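PDB 7B04: nitrite oxidoreductase subunit A from Kuenenia stuttgartiensis, which belongs to the molybdopterin oxidoreductase family and holds a molybdenum atom and an iron/sulfur cluster. Local coordinates for residues 372-383 with 544-554. Numbering follows the deposited sequence.
Sequences YDADYVKKFTDF and LPVMLTGNVGY
Tyr-376 of helix 374-378 reaches across the loop that follows helix 544-548 and lies against Gly-550 and Val-552, with contacts from CB to OH. Tyr-376 CB lies 4.0 Å from Gly-550 CA, and with CG anti to the backbone N (chi1 179°) the ring is carried out over that glycine. Gly-550 CA sits over one ring face, 3.4 Å from the centroid of the Tyr-376 ring, in a CH-pi contact that suits a residue without a side chain. Met-547 O lies at the ring edge by CD2 and CE2, near the ring plane, while Tyr-376 CE1 approaches the edge of the Tyr-554 ring. At the tip, Tyr-376 OH donates to Val-552 O (2.9 Å), arriving tilted 24° from the carbonyl plane. A second polar link, from Asp-373 N to Leu-548 O (2.7 Å), ties the N-cap residue of helix 374-378 to the main chain at Leu-548. Beyond it, Leu-548 CD2 touches both Phe-383 CE2 (3.5 Å) and Val-377 CG1, and the Phe-383 ring continues onto Leu-481 and Leu-482 of helix 481-488. Both hydrogen bonds across this buried junction thus end on main-chain carbonyls, and aliphatic and aromatic packing fills the rest, joining two short helices within the molybdopterin oxidoreductase region.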
ATOM      1  N   TYR B 372      38.082  -4.745  15.371  1.00 49.20           N
ATOM      2  CA  TYR B 372      37.780  -5.739  14.354  1.00 52.19           C
ATOM      3  C   TYR B 372      38.245  -7.111  14.815  1.00 54.41           C
ATOM      4  O   TYR B 372      39.240  -7.237  15.534  1.00 62.03           O
ATOM      5  CB  TYR B 372      38.432  -5.381  13.007  1.00 56.31           C
ATOM      6  CG  TYR B 372      39.946  -5.316  13.030  1.00 62.67           C
ATOM      7  CD1 TYR B 372      40.606  -4.157  13.417  1.00 61.68           C
ATOM      8  CD2 TYR B 372      40.713  -6.408  12.644  1.00 61.22           C
ATOM      9  CE1 TYR B 372      41.988  -4.091  13.432  1.00 64.74           C
ATOM     10  CE2 TYR B 372      42.095  -6.352  12.657  1.00 62.58           C
ATOM     11  CZ  TYR B 372      42.727  -5.192  13.051  1.00 65.54           C
ATOM     12  OH  TYR B 372      44.101  -5.133  13.065  1.00 63.95           O
ATOM     13  N   ASP B 373      37.519  -8.142  14.390  1.00 60.92           N
ATOM     14  CA  ASP B 373      37.911  -9.523  14.663  1.00 62.50           C
ATOM     15  C   ASP B 373      39.059  -9.862  13.723  1.00 58.54           C
ATOM     16  O   ASP B 373      38.836 -10.200  12.561  1.00 52.10           O
ATOM     17  CB  ASP B 373      36.736 -10.478  14.471  1.00 55.93           C
ATOM     18  CG  ASP B 373      37.130 -11.949  14.625  1.00 60.54           C
ATOM     19  OD1 ASP B 373      38.084 -12.416  13.969  1.00 68.06           O
ATOM     20  OD2 ASP B 373      36.467 -12.653  15.413  1.00 65.96           O
ATOM     21  N   ALA B 374      40.295  -9.753  14.218  1.00 63.73           N
ATOM     22  CA  ALA B 374      41.457 -10.018  13.373  1.00 65.53           C
ATOM     23  C   ALA B 374      41.398 -11.417  12.772  1.00 56.81           C
ATOM     24  O   ALA B 374      41.769 -11.623  11.611  1.00 56.29           O
ATOM     25  CB  ALA B 374      42.745  -9.831  14.177  1.00 56.05           C
ATOM     26  N   ASP B 375      40.933 -12.391  13.552  1.00 51.71           N
ATOM     27  CA  ASP B 375      40.872 -13.768  13.079  1.00 55.29           C
ATOM     28  C   ASP B 375      39.882 -13.923  11.928  1.00 60.20           C
ATOM     29  O   ASP B 375      40.199 -14.547  10.906  1.00 51.72           O
ATOM     30  CB  ASP B 375      40.540 -14.682  14.261  1.00 63.13           C
ATOM     31  CG  ASP B 375      40.475 -16.141  13.882  1.00 69.85           C
ATOM     32  OD1 ASP B 375      39.635 -16.482  13.032  1.00 60.59           O
ATOM     33  OD2 ASP B 375      41.251 -16.950  14.439  1.00 73.42           O
ATOM     34  N   TYR B 376      38.682 -13.355  12.065  1.00 64.73           N
ATOM     35  CA  TYR B 376      37.686 -13.474  10.994  1.00 57.51           C
ATOM     36  C   TYR B 376      38.130 -12.754   9.729  1.00 58.59           C
ATOM     37  O   TYR B 376      37.696 -13.122   8.633  1.00 58.95           O
ATOM     38  CB  TYR B 376      36.323 -12.931  11.456  1.00 57.94           C
ATOM     39  CG  TYR B 376      35.242 -13.002  10.387  1.00 50.70           C
ATOM     40  CD1 TYR B 376      34.458 -14.135  10.236  1.00 49.66           C
ATOM     41  CD2 TYR B 376      35.020 -11.935   9.526  1.00 49.50           C
ATOM     42  CE1 TYR B 376      33.479 -14.202   9.262  1.00 51.42           C
ATOM     43  CE2 TYR B 376      34.047 -11.993   8.555  1.00 53.43           C
ATOM     44  CZ  TYR B 376      33.277 -13.130   8.424  1.00 51.57           C
ATOM     45  OH  TYR B 376      32.301 -13.207   7.454  1.00 51.23           O
ATOM     46  N   VAL B 377      38.956 -11.720   9.859  1.00 60.82           N
ATOM     47  CA  VAL B 377      39.468 -11.026   8.687  1.00 57.49           C
ATOM     48  C   VAL B 377      40.763 -11.648   8.162  1.00 58.75           C
ATOM     49  O   VAL B 377      41.072 -11.514   6.976  1.00 53.58           O
ATOM     50  CB  VAL B 377      39.632  -9.529   8.973  1.00 49.18           C
ATOM     51  CG1 VAL B 377      39.627  -8.785   7.662  1.00 52.90           C
ATOM     52  CG2 VAL B 377      38.455  -9.061   9.790  1.00 50.08           C
ATOM     53  N   LYS B 378      41.561 -12.295   9.017  1.00 63.03           N
ATOM     54  CA  LYS B 378      42.716 -13.027   8.490  1.00 59.14           C
ATOM     55  C   LYS B 378      42.233 -14.093   7.521  1.00 55.61           C
ATOM     56  O   LYS B 378      42.819 -14.292   6.452  1.00 52.38           O
ATOM     57  CB  LYS B 378      43.535 -13.664   9.626  1.00 56.42           C
ATOM     58  CG  LYS B 378      44.969 -13.144   9.732  1.00 62.99           C
ATOM     59  CD  LYS B 378      45.411 -13.048  11.184  1.00 60.78           C
ATOM     60  N   LYS B 379      41.169 -14.790   7.889  1.00 56.45           N
ATOM     61  CA  LYS B 379      40.467 -15.682   6.985  1.00 58.07           C
ATOM     62  C   LYS B 379      39.327 -14.929   6.299  1.00 60.95           C
ATOM     63  O   LYS B 379      39.036 -13.769   6.600  1.00 62.27           O
ATOM     64  CB  LYS B 379      39.917 -16.899   7.726  1.00 54.61           C
ATOM     65  CG  LYS B 379      40.519 -17.184   9.077  1.00 56.44           C
ATOM     66  CD  LYS B 379      39.845 -18.413   9.686  1.00 54.55           C
ATOM     67  CE  LYS B 379      40.305 -18.644  11.110  1.00 57.10           C
ATOM     68  NZ  LYS B 379      39.622 -19.770  11.811  1.00 53.67           N
ATOM     69  N   PHE B 380      38.725 -15.589   5.312  1.00 58.91           N
ATOM     70  CA  PHE B 380      37.515 -15.139   4.624  1.00 60.74           C
ATOM     71  C   PHE B 380      37.576 -13.771   3.944  1.00 55.02           C
ATOM     72  O   PHE B 380      36.601 -13.370   3.301  1.00 52.05           O
ATOM     73  CB  PHE B 380      36.352 -15.083   5.619  1.00 47.97           C
ATOM     74  CG  PHE B 380      36.038 -16.391   6.287  1.00 44.99           C
ATOM     75  CD1 PHE B 380      36.136 -17.585   5.602  1.00 51.81           C
ATOM     76  CD2 PHE B 380      35.633 -16.416   7.615  1.00 47.63           C
ATOM     77  CE1 PHE B 380      35.833 -18.782   6.224  1.00 52.01           C
ATOM     78  CE2 PHE B 380      35.337 -17.610   8.242  1.00 47.31           C
ATOM     79  CZ  PHE B 380      35.442 -18.794   7.548  1.00 43.30           C
ATOM     80  N   THR B 381      38.686 -13.047   4.049  1.00 56.76           N
ATOM     81  CA  THR B 381      38.726 -11.674   3.560  1.00 56.34           C
ATOM     82  C   THR B 381      40.014 -11.435   2.785  1.00 57.41           C
ATOM     83  O   THR B 381      41.037 -12.077   3.040  1.00 62.17           O
ATOM     84  CB  THR B 381      38.584 -10.672   4.717  1.00 54.76           C
ATOM     85  OG1 THR B 381      37.548 -11.117   5.604  1.00 56.69           O
ATOM     86  CG2 THR B 381      38.194  -9.305   4.187  1.00 52.59           C
ATOM     87  N   ASP B 382      39.963 -10.482   1.851  1.00 56.83           N
ATOM     88  CA  ASP B 382      41.124 -10.157   1.034  1.00 53.87           C
ATOM     89  C   ASP B 382      42.101  -9.196   1.709  1.00 56.64           C
ATOM     90  O   ASP B 382      43.147  -8.907   1.120  1.00 59.30           O
ATOM     91  CB  ASP B 382      40.690  -9.615  -0.336  1.00 54.54           C
ATOM     92  CG  ASP B 382      40.103  -8.218  -0.275  1.00 58.18           C
ATOM     93  OD1 ASP B 382      39.777  -7.731   0.828  1.00 63.47           O
ATOM     94  OD2 ASP B 382      39.965  -7.601  -1.355  1.00 51.85           O
ATOM     95  N   PHE B 383      41.782  -8.674   2.897  1.00 56.45           N
ATOM     96  CA  PHE B 383      42.677  -7.711   3.538  1.00 55.91           C
ATOM     97  C   PHE B 383      44.093  -8.245   3.733  1.00 58.06           C
ATOM     98  O   PHE B 383      45.044  -7.484   3.481  1.00 64.56           O
ATOM     99  CB  PHE B 383      42.114  -7.265   4.895  1.00 57.29           C
ATOM    100  CG  PHE B 383      41.076  -6.184   4.810  1.00 56.30           C
ATOM    101  CD1 PHE B 383      41.415  -4.898   4.426  1.00 52.72           C
ATOM    102  CD2 PHE B 383      39.764  -6.448   5.154  1.00 56.15           C
ATOM    103  CE1 PHE B 383      40.455  -3.904   4.364  1.00 54.34           C
ATOM    104  CE2 PHE B 383      38.801  -5.464   5.094  1.00 48.80           C
ATOM    105  CZ  PHE B 383      39.146  -4.190   4.700  1.00 49.08           C
ATOM    106  N   LEU B 544      32.247  -3.265   4.335  1.00 42.74           N
ATOM    107  CA  LEU B 544      33.456  -2.933   5.090  1.00 37.95           C
ATOM    108  C   LEU B 544      33.273  -3.051   6.598  1.00 38.32           C
ATOM    109  O   LEU B 544      34.086  -3.741   7.239  1.00 43.73           O
ATOM    110  CB  LEU B 544      33.944  -1.536   4.690  1.00 35.15           C
ATOM    111  CG  LEU B 544      34.592  -1.411   3.313  1.00 45.80           C
ATOM    112  CD1 LEU B 544      34.828   0.047   2.974  1.00 45.70           C
ATOM    113  CD2 LEU B 544      35.896  -2.188   3.267  1.00 44.61           C
ATOM    114  N   PRO B 545      32.267  -2.433   7.230  1.00 43.27           N
ATOM    115  CA  PRO B 545      32.134  -2.597   8.687  1.00 44.05           C
ATOM    116  C   PRO B 545      31.734  -4.002   9.096  1.00 43.56           C
ATOM    117  O   PRO B 545      32.006  -4.397  10.236  1.00 42.11           O
ATOM    118  CB  PRO B 545      31.052  -1.577   9.062  1.00 39.48           C
ATOM    119  CG  PRO B 545      30.242  -1.432   7.835  1.00 39.59           C
ATOM    120  CD  PRO B 545      31.201  -1.569   6.687  1.00 47.47           C
ATOM    121  N   VAL B 546      31.114  -4.772   8.200  1.00 43.15           N
ATOM    122  CA  VAL B 546      30.657  -6.113   8.543  1.00 43.60           C
ATOM    123  C   VAL B 546      31.693  -7.186   8.222  1.00 47.37           C
ATOM    124  O   VAL B 546      31.645  -8.275   8.812  1.00 47.53           O
ATOM    125  CB  VAL B 546      29.321  -6.407   7.832  1.00 51.20           C
ATOM    126  CG1 VAL B 546      29.544  -6.821   6.390  1.00 50.07           C
ATOM    127  CG2 VAL B 546      28.543  -7.468   8.568  1.00 46.49           C
ATOM    128  N   MET B 547      32.635  -6.911   7.314  1.00 51.86           N
ATOM    129  CA  MET B 547      33.735  -7.842   7.083  1.00 45.67           C
ATOM    130  C   MET B 547      34.686  -7.869   8.271  1.00 43.78           C
ATOM    131  O   MET B 547      35.228  -8.923   8.620  1.00 40.62           O
ATOM    132  CB  MET B 547      34.501  -7.459   5.816  1.00 45.87           C
ATOM    133  CG  MET B 547      33.779  -7.743   4.516  1.00 57.09           C
ATOM    134  SD  MET B 547      34.860  -7.471   3.098  1.00 68.15           S
ATOM    135  CE  MET B 547      34.904  -5.685   3.038  1.00 38.48           C
ATOM    136  N   LEU B 548      34.899  -6.714   8.898  1.00 46.17           N
ATOM    137  CA  LEU B 548      35.869  -6.597   9.977  1.00 49.48           C
ATOM    138  C   LEU B 548      35.331  -7.120  11.302  1.00 51.08           C
ATOM    139  O   LEU B 548      36.110  -7.576  12.145  1.00 56.06           O
ATOM    140  CB  LEU B 548      36.312  -5.143  10.114  1.00 48.27           C
ATOM    141  CG  LEU B 548      36.975  -4.582   8.855  1.00 41.69           C
ATOM    142  CD1 LEU B 548      37.225  -3.087   8.979  1.00 42.01           C
ATOM    143  CD2 LEU B 548      38.270  -5.325   8.567  1.00 33.12           C
ATOM    144  N   THR B 549      34.017  -7.078  11.502  1.00 46.48           N
ATOM    145  CA  THR B 549      33.417  -7.456  12.773  1.00 43.45           C
ATOM    146  C   THR B 549      32.966  -8.910  12.821  1.00 45.76           C
ATOM    147  O   THR B 549      32.459  -9.350  13.857  1.00 45.71           O
ATOM    148  CB  THR B 549      32.222  -6.552  13.072  1.00 49.61           C
ATOM    149  OG1 THR B 549      31.332  -6.554  11.947  1.00 53.59           O
ATOM    150  CG2 THR B 549      32.681  -5.131  13.350  1.00 48.53           C
ATOM    151  N   GLY B 550      33.150  -9.665  11.743  1.00 43.30           N
ATOM    152  CA  GLY B 550      32.762 -11.063  11.723  1.00 41.05           C
ATOM    153  C   GLY B 550      31.268 -11.313  11.738  1.00 49.16           C
ATOM    154  O   GLY B 550      30.784 -12.169  12.487  1.00 47.41           O
ATOM    155  N   ASN B 551      30.524 -10.575  10.921  1.00 54.10           N
ATOM    156  CA  ASN B 551      29.070 -10.671  10.884  1.00 50.82           C
ATOM    157  C   ASN B 551      28.555 -11.033   9.493  1.00 46.71           C
ATOM    158  O   ASN B 551      27.545 -10.500   9.033  1.00 47.97           O
ATOM    159  CB  ASN B 551      28.431  -9.381  11.388  1.00 42.28           C
ATOM    160  CG  ASN B 551      28.782  -9.087  12.831  1.00 43.97           C
ATOM    161  OD1 ASN B 551      29.163  -7.966  13.173  1.00 51.75           O
ATOM    162  ND2 ASN B 551      28.652 -10.092  13.687  1.00 41.39           N
ATOM    163  N   VAL B 552      29.262 -11.905   8.780  1.00 42.41           N
ATOM    164  CA  VAL B 552      28.782 -12.434   7.508  1.00 43.14           C
ATOM    165  C   VAL B 552      28.771 -13.954   7.593  1.00 42.31           C
ATOM    166  O   VAL B 552      29.778 -14.566   7.965  1.00 46.24           O
ATOM    167  CB  VAL B 552      29.642 -11.960   6.320  1.00 43.88           C
ATOM    168  CG1 VAL B 552      29.263 -12.710   5.050  1.00 47.98           C
ATOM    169  CG2 VAL B 552      29.490 -10.463   6.122  1.00 39.20           C
ATOM    170  N   GLY B 553      27.634 -14.560   7.252  1.00 42.32           N
ATOM    171  CA  GLY B 553      27.483 -15.999   7.282  1.00 43.22           C
ATOM    172  C   GLY B 553      26.855 -16.556   8.541  1.00 49.65           C
ATOM    173  O   GLY B 553      26.636 -17.772   8.615  1.00 56.83           O
ATOM    174  N   TYR B 554      26.560 -15.714   9.530  1.00 45.16           N
ATOM    175  CA  TYR B 554      25.960 -16.146  10.783  1.00 45.44           C
ATOM    176  C   TYR B 554      24.536 -15.618  10.878  1.00 50.56           C
ATOM    177  O   TYR B 554      24.235 -14.515  10.413  1.00 57.94           O
ATOM    178  CB  TYR B 554      26.774 -15.656  11.984  1.00 50.57           C
ATOM    179  CG  TYR B 554      28.236 -16.032  11.938  1.00 48.99           C
ATOM    180  CD1 TYR B 554      28.658 -17.298  12.322  1.00 49.58           C
ATOM    181  CD2 TYR B 554      29.195 -15.120  11.517  1.00 50.03           C
ATOM    182  CE1 TYR B 554      29.994 -17.647  12.285  1.00 52.63           C
ATOM    183  CE2 TYR B 554      30.535 -15.461  11.477  1.00 52.00           C
ATOM    184  CZ  TYR B 554      30.927 -16.725  11.863  1.00 52.88           C
ATOM    185  OH  TYR B 554      32.258 -17.067  11.825  1.00 62.55           O
TER